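Local coordinates for protein oxalate biosynthetic component 1 (Burkholderia thailandensis, PDB 5IKY) that probably makes oxalate as a bifunctional enzyme that joins serine hydrolase activity to an additional lyase activity, at residues Ile132-Thr144 / His191-Pro203. Sequence-based numbering, arbitrary orientation.
Sequences IVLQLTTFGWTAT and HWQPGKARSPYLP
A Schellman motif ends helix 126-138, and the chain from Trp192 to Tyr201 runs across one flank of that helix end. This is plain packing of a helix in the N-terminal-domain family region on a loop in the beta-keto acid cleavage enzyme region. Gly140, with positive phi (109°), makes the turn, and Trp141 N bonds back to Leu136 O at 2.9 Å. Gln135 reaches across with its amide: its chain bends at chi2 (-66°), and NE2 donates to Pro194 O at 3.0 Å. The bond meets a lone pair in the carbonyl plane but is bent, with an N-H...O angle of 135°. The other amide atom, OE1, lies over the rim of one face of Phe139. The edge of that ring points at Gln193 O, 3.2 Å from CE1, and at Trp192 NE1; the Phe139 and Trp192 side chains cross at about a right angle. Thr138 CG2 faces two carbonyl oxygens, Gly195 O and Arg198 O, each at 3.8 Å. The Pro200 ring lies against the last helical carbonyls, its CD 3.2 Å from Thr138 O. A water donates to Thr137 O at 2.8 Å; its links to Trp141 O and Tyr201 OH are too short and doubtful. Strand 198-199 pairs with strand 17-18, and strand 190-192 lies between strands 26-28 and 53-55. Helix 162-172 touches Gln135 through Phe164, and strand 142-143, just after the turn, pairs antiparallel with strand 149-150.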
loop_
_atom_site.group_PDB
_atom_site.type_symbol
_atom_site.label_atom_id
_atom_site.label_comp_id
_atom_site.label_asym_id
_atom_site.label_seq_id
_atom_site.Cartn_x
_atom_site.Cartn_y
_atom_site.Cartn_z
ATOM N N ILE A 132 -10.114 20.996 26.817
ATOM C CA ILE A 132 -9.473 22.059 26.055
ATOM C C ILE A 132 -8.807 21.486 24.810
ATOM O O ILE A 132 -9.039 21.956 23.696
ATOM C CB ILE A 132 -8.428 22.811 26.903
ATOM C CG1 ILE A 132 -9.120 23.614 28.006
ATOM C CG2 ILE A 132 -7.583 23.727 26.030
ATOM C CD1 ILE A 132 -8.159 24.331 28.929
ATOM N N VAL A 133 -7.983 20.461 25.009
ATOM C CA VAL A 133 -7.311 19.787 23.906
ATOM C C VAL A 133 -8.321 19.221 22.911
ATOM O O VAL A 133 -8.139 19.341 21.699
ATOM C CB VAL A 133 -6.396 18.648 24.410
ATOM C CG1 VAL A 133 -5.860 17.832 23.243
ATOM C CG2 VAL A 133 -5.250 19.216 25.239
ATOM N N LEU A 134 -9.392 18.624 23.423
ATOM C CA LEU A 134 -10.418 18.050 22.559
ATOM C C LEU A 134 -11.198 19.125 21.806
ATOM O O LEU A 134 -11.572 18.926 20.652
ATOM C CB LEU A 134 -11.377 17.175 23.366
ATOM C CG LEU A 134 -10.834 15.806 23.785
ATOM C CD1 LEU A 134 -11.913 14.975 24.460
ATOM C CD2 LEU A 134 -10.257 15.067 22.587
ATOM N N GLN A 135 -11.441 20.261 22.454
ATOM C CA GLN A 135 -12.164 21.349 21.803
ATOM C C GLN A 135 -11.346 21.991 20.690
ATOM O O GLN A 135 -11.855 22.222 19.593
ATOM C CB GLN A 135 -12.581 22.418 22.815
ATOM C CG GLN A 135 -14.025 22.302 23.269
ATOM C CD GLN A 135 -15.023 22.564 22.152
ATOM O OE1 GLN A 135 -14.670 23.076 21.089
ATOM N NE2 GLN A 135 -16.279 22.215 22.393
ATOM N N LEU A 136 -10.081 22.280 20.973
ATOM C CA LEU A 136 -9.231 22.936 19.989
ATOM C C LEU A 136 -8.948 22.015 18.804
ATOM O O LEU A 136 -8.954 22.459 17.657
ATOM C CB LEU A 136 -7.922 23.410 20.629
ATOM C CG LEU A 136 -8.074 24.509 21.686
ATOM C CD1 LEU A 136 -6.734 25.130 22.036
ATOM C CD2 LEU A 136 -9.048 25.578 21.221
ATOM N N THR A 137 -8.719 20.734 19.074
ATOM C CA THR A 137 -8.435 19.790 17.996
ATOM C C THR A 137 -9.690 19.497 17.176
ATOM O O THR A 137 -9.597 19.172 15.990
ATOM C CB THR A 137 -7.845 18.466 18.524
ATOM O OG1 THR A 137 -8.697 17.920 19.539
ATOM C CG2 THR A 137 -6.451 18.696 19.096
ATOM N N THR A 138 -10.857 19.613 17.805
ATOM C CA THR A 138 -12.124 19.519 17.083
ATOM C C THR A 138 -12.236 20.687 16.110
ATOM O O THR A 138 -12.774 20.546 15.013
ATOM C CB THR A 138 -13.339 19.523 18.042
ATOM O OG1 THR A 138 -13.257 18.406 18.936
ATOM C CG2 THR A 138 -14.644 19.440 17.262
ATOM N N PHE A 139 -11.700 21.835 16.515
ATOM C CA PHE A 139 -11.765 23.049 15.713
ATOM C C PHE A 139 -10.686 23.104 14.639
ATOM O O PHE A 139 -10.654 24.038 13.838
ATOM C CB PHE A 139 -11.658 24.284 16.609
ATOM C CG PHE A 139 -12.918 24.602 17.357
ATOM C CD1 PHE A 139 -14.110 23.976 17.029
ATOM C CD2 PHE A 139 -12.917 25.542 18.373
ATOM C CE1 PHE A 139 -15.276 24.269 17.713
ATOM C CE2 PHE A 139 -14.077 25.842 19.060
ATOM C CZ PHE A 139 -15.259 25.206 18.729
ATOM N N GLY A 140 -9.798 22.115 14.625
ATOM C CA GLY A 140 -8.761 22.058 13.610
ATOM C C GLY A 140 -7.352 22.346 14.099
ATOM O O GLY A 140 -6.405 22.308 13.311
ATOM N N TRP A 141 -7.204 22.648 15.386
ATOM C CA TRP A 141 -5.876 22.771 15.980
ATOM C C TRP A 141 -5.208 21.404 15.968
ATOM O O TRP A 141 -5.885 20.379 16.016
ATOM C CB TRP A 141 -5.946 23.306 17.413
ATOM C CG TRP A 141 -6.376 24.741 17.536
ATOM C CD1 TRP A 141 -7.578 25.273 17.167
ATOM C CD2 TRP A 141 -5.617 25.820 18.098
ATOM N NE1 TRP A 141 -7.608 26.617 17.449
ATOM C CE2 TRP A 141 -6.416 26.977 18.021
ATOM C CE3 TRP A 141 -4.335 25.920 18.650
ATOM C CZ2 TRP A 141 -5.977 28.220 18.478
ATOM C CZ3 TRP A 141 -3.901 27.155 19.102
ATOM C CH2 TRP A 141 -4.720 28.287 19.013
ATOM N N THR A 142 -3.883 21.381 15.900
ATOM C CA THR A 142 -3.165 20.112 15.896
ATOM C C THR A 142 -2.142 20.035 17.021
ATOM O O THR A 142 -1.722 21.055 17.571
ATOM C CB THR A 142 -2.449 19.870 14.554
ATOM O OG1 THR A 142 -1.551 20.955 14.284
ATOM C CG2 THR A 142 -3.463 19.750 13.425
ATOM N N ALA A 143 -1.749 18.812 17.357
ATOM C CA ALA A 143 -0.745 18.580 18.384
ATOM C C ALA A 143 0.642 18.484 17.761
ATOM O O ALA A 143 0.838 17.789 16.764
ATOM C CB ALA A 143 -1.065 17.316 19.167
ATOM N N THR A 144 1.601 19.191 18.347
ATOM C CA THR A 144 2.979 19.128 17.880
ATOM C C THR A 144 3.668 17.908 18.479
ATOM O O THR A 144 3.127 17.265 19.380
ATOM C CB THR A 144 3.764 20.399 18.250
ATOM O OG1 THR A 144 3.953 20.451 19.669
ATOM C CG2 THR A 144 3.012 21.642 17.795
ATOM N N HIS A 191 -24.144 32.810 19.657
ATOM C CA HIS A 191 -24.239 31.376 19.415
ATOM C C HIS A 191 -22.871 30.753 19.157
ATOM O O HIS A 191 -21.953 31.403 18.657
ATOM C CB HIS A 191 -25.182 31.090 18.248
ATOM C CG HIS A 191 -26.614 30.941 18.659
ATOM N ND1 HIS A 191 -27.456 32.019 18.835
ATOM C CD2 HIS A 191 -27.352 29.839 18.931
ATOM C CE1 HIS A 191 -28.650 31.587 19.198
ATOM N NE2 HIS A 191 -28.615 30.268 19.263
ATOM N N TRP A 192 -22.762 29.476 19.497
ATOM C CA TRP A 192 -21.487 28.778 19.548
ATOM C C TRP A 192 -21.624 27.386 18.947
ATOM O O TRP A 192 -22.651 26.734 19.124
ATOM C CB TRP A 192 -21.023 28.703 21.001
ATOM C CG TRP A 192 -19.898 27.769 21.285
ATOM C CD1 TRP A 192 -18.761 27.594 20.552
ATOM C CD2 TRP A 192 -19.801 26.877 22.396
ATOM N NE1 TRP A 192 -17.956 26.649 21.146
ATOM C CE2 TRP A 192 -18.575 26.193 22.280
ATOM C CE3 TRP A 192 -20.634 26.591 23.481
ATOM C CZ2 TRP A 192 -18.159 25.240 23.207
ATOM C CZ3 TRP A 192 -20.220 25.646 24.401
ATOM C CH2 TRP A 192 -18.995 24.981 24.259
ATOM N N GLN A 193 -20.599 26.939 18.227
ATOM C CA GLN A 193 -20.577 25.586 17.678
ATOM C C GLN A 193 -19.564 24.722 18.428
ATOM O O GLN A 193 -18.368 24.771 18.144
ATOM C CB GLN A 193 -20.260 25.617 16.178
ATOM C CG GLN A 193 -19.992 24.251 15.540
ATOM C CD GLN A 193 -21.160 23.291 15.668
ATOM O OE1 GLN A 193 -21.278 22.569 16.659
ATOM N NE2 GLN A 193 -22.027 23.272 14.659
ATOM N N PRO A 194 -20.046 23.931 19.401
ATOM C CA PRO A 194 -19.203 23.048 20.215
ATOM C C PRO A 194 -18.599 21.905 19.402
ATOM O O PRO A 194 -17.550 21.374 19.766
ATOM C CB PRO A 194 -20.175 22.502 21.272
ATOM C CG PRO A 194 -21.378 23.398 21.215
ATOM C CD PRO A 194 -21.461 23.859 19.799
ATOM N N GLY A 195 -19.260 21.531 18.312
ATOM C CA GLY A 195 -18.789 20.445 17.475
ATOM C C GLY A 195 -18.969 19.089 18.131
ATOM O O GLY A 195 -18.119 18.208 18.000
ATOM N N LYS A 196 -20.078 18.919 18.843
ATOM C CA LYS A 196 -20.368 17.647 19.491
ATOM C C LYS A 196 -20.700 16.586 18.451
ATOM O O LYS A 196 -21.477 16.834 17.526
ATOM C CB LYS A 196 -21.514 17.801 20.492
ATOM C CG LYS A 196 -21.096 18.506 21.774
ATOM C CD LYS A 196 -22.292 18.914 22.614
ATOM C CE LYS A 196 -21.844 19.621 23.881
ATOM N NZ LYS A 196 -22.978 20.259 24.603
ATOM N N ALA A 197 -20.090 15.411 18.609
ATOM C CA ALA A 197 -20.204 14.316 17.645
ATOM C C ALA A 197 -19.813 14.775 16.243
ATOM O O ALA A 197 -20.361 14.304 15.247
ATOM C CB ALA A 197 -21.614 13.743 17.647
ATOM N N ARG A 198 -18.867 15.706 16.177
ATOM C CA ARG A 198 -18.399 16.235 14.902
ATOM C C ARG A 198 -16.879 16.230 14.838
ATOM O O ARG A 198 -16.203 16.232 15.868
ATOM C CB ARG A 198 -18.935 17.649 14.677
ATOM C CG ARG A 198 -20.438 17.701 14.478
ATOM C CD ARG A 198 -20.988 19.101 14.667
ATOM N NE ARG A 198 -22.439 19.119 14.505
ATOM C CZ ARG A 198 -23.061 19.494 13.393
ATOM N NH1 ARG A 198 -22.360 19.903 12.341
ATOM N NH2 ARG A 198 -24.386 19.469 13.336
ATOM N N SER A 199 -16.350 16.216 13.620
ATOM C CA SER A 199 -14.911 16.193 13.407
ATOM C C SER A 199 -14.552 16.802 12.060
ATOM O O SER A 199 -15.274 16.617 11.080
ATOM C CB SER A 199 -14.375 14.763 13.489
ATOM O OG SER A 199 -13.008 14.712 13.112
ATOM N N PRO A 200 -13.432 17.534 12.010
ATOM C CA PRO A 200 -12.930 18.108 10.760
ATOM C C PRO A 200 -12.284 17.060 9.855
ATOM O O PRO A 200 -11.830 17.390 8.761
ATOM C CB PRO A 200 -11.894 19.124 11.239
ATOM C CG PRO A 200 -11.418 18.585 12.537
ATOM C CD PRO A 200 -12.609 17.928 13.167
ATOM N N TYR A 201 -12.246 15.811 10.309
ATOM C CA TYR A 201 -11.544 14.766 9.575
ATOM C C TYR A 201 -12.490 13.703 9.026
ATOM O O TYR A 201 -12.056 12.765 8.359
ATOM C CB TYR A 201 -10.486 14.118 10.471
ATOM C CG TYR A 201 -9.516 15.118 11.059
ATOM C CD1 TYR A 201 -8.542 15.713 10.266
ATOM C CD2 TYR A 201 -9.578 15.474 12.400
ATOM C CE1 TYR A 201 -7.655 16.631 10.792
ATOM C CE2 TYR A 201 -8.692 16.394 12.936
ATOM C CZ TYR A 201 -7.734 16.968 12.126
ATOM O OH TYR A 201 -6.849 17.882 12.649
ATOM N N LEU A 202 -13.780 13.854 9.304
ATOM C CA LEU A 202 -14.761 12.895 8.816
ATOM C C LEU A 202 -15.035 13.094 7.331
ATOM O O LEU A 202 -15.453 14.170 6.909
ATOM C CB LEU A 202 -16.068 12.997 9.597
ATOM C CG LEU A 202 -17.016 11.843 9.271
ATOM C CD1 LEU A 202 -16.523 10.555 9.915
ATOM C CD2 LEU A 202 -18.427 12.160 9.700
ATOM N N PRO A 203 -14.801 12.044 6.534
ATOM C CA PRO A 203 -15.020 12.080 5.086
ATOM C C PRO A 203 -16.473 11.781 4.717
ATOM O O PRO A 203 -16.997 10.736 5.102
ATOM C CB PRO A 203 -14.084 10.986 4.574
ATOM C CG PRO A 203 -14.048 9.984 5.692
ATOM C CD PRO A 203 -14.254 10.749 6.983
HETATM O O HOH W 1 -7.097 18.569 15.008
#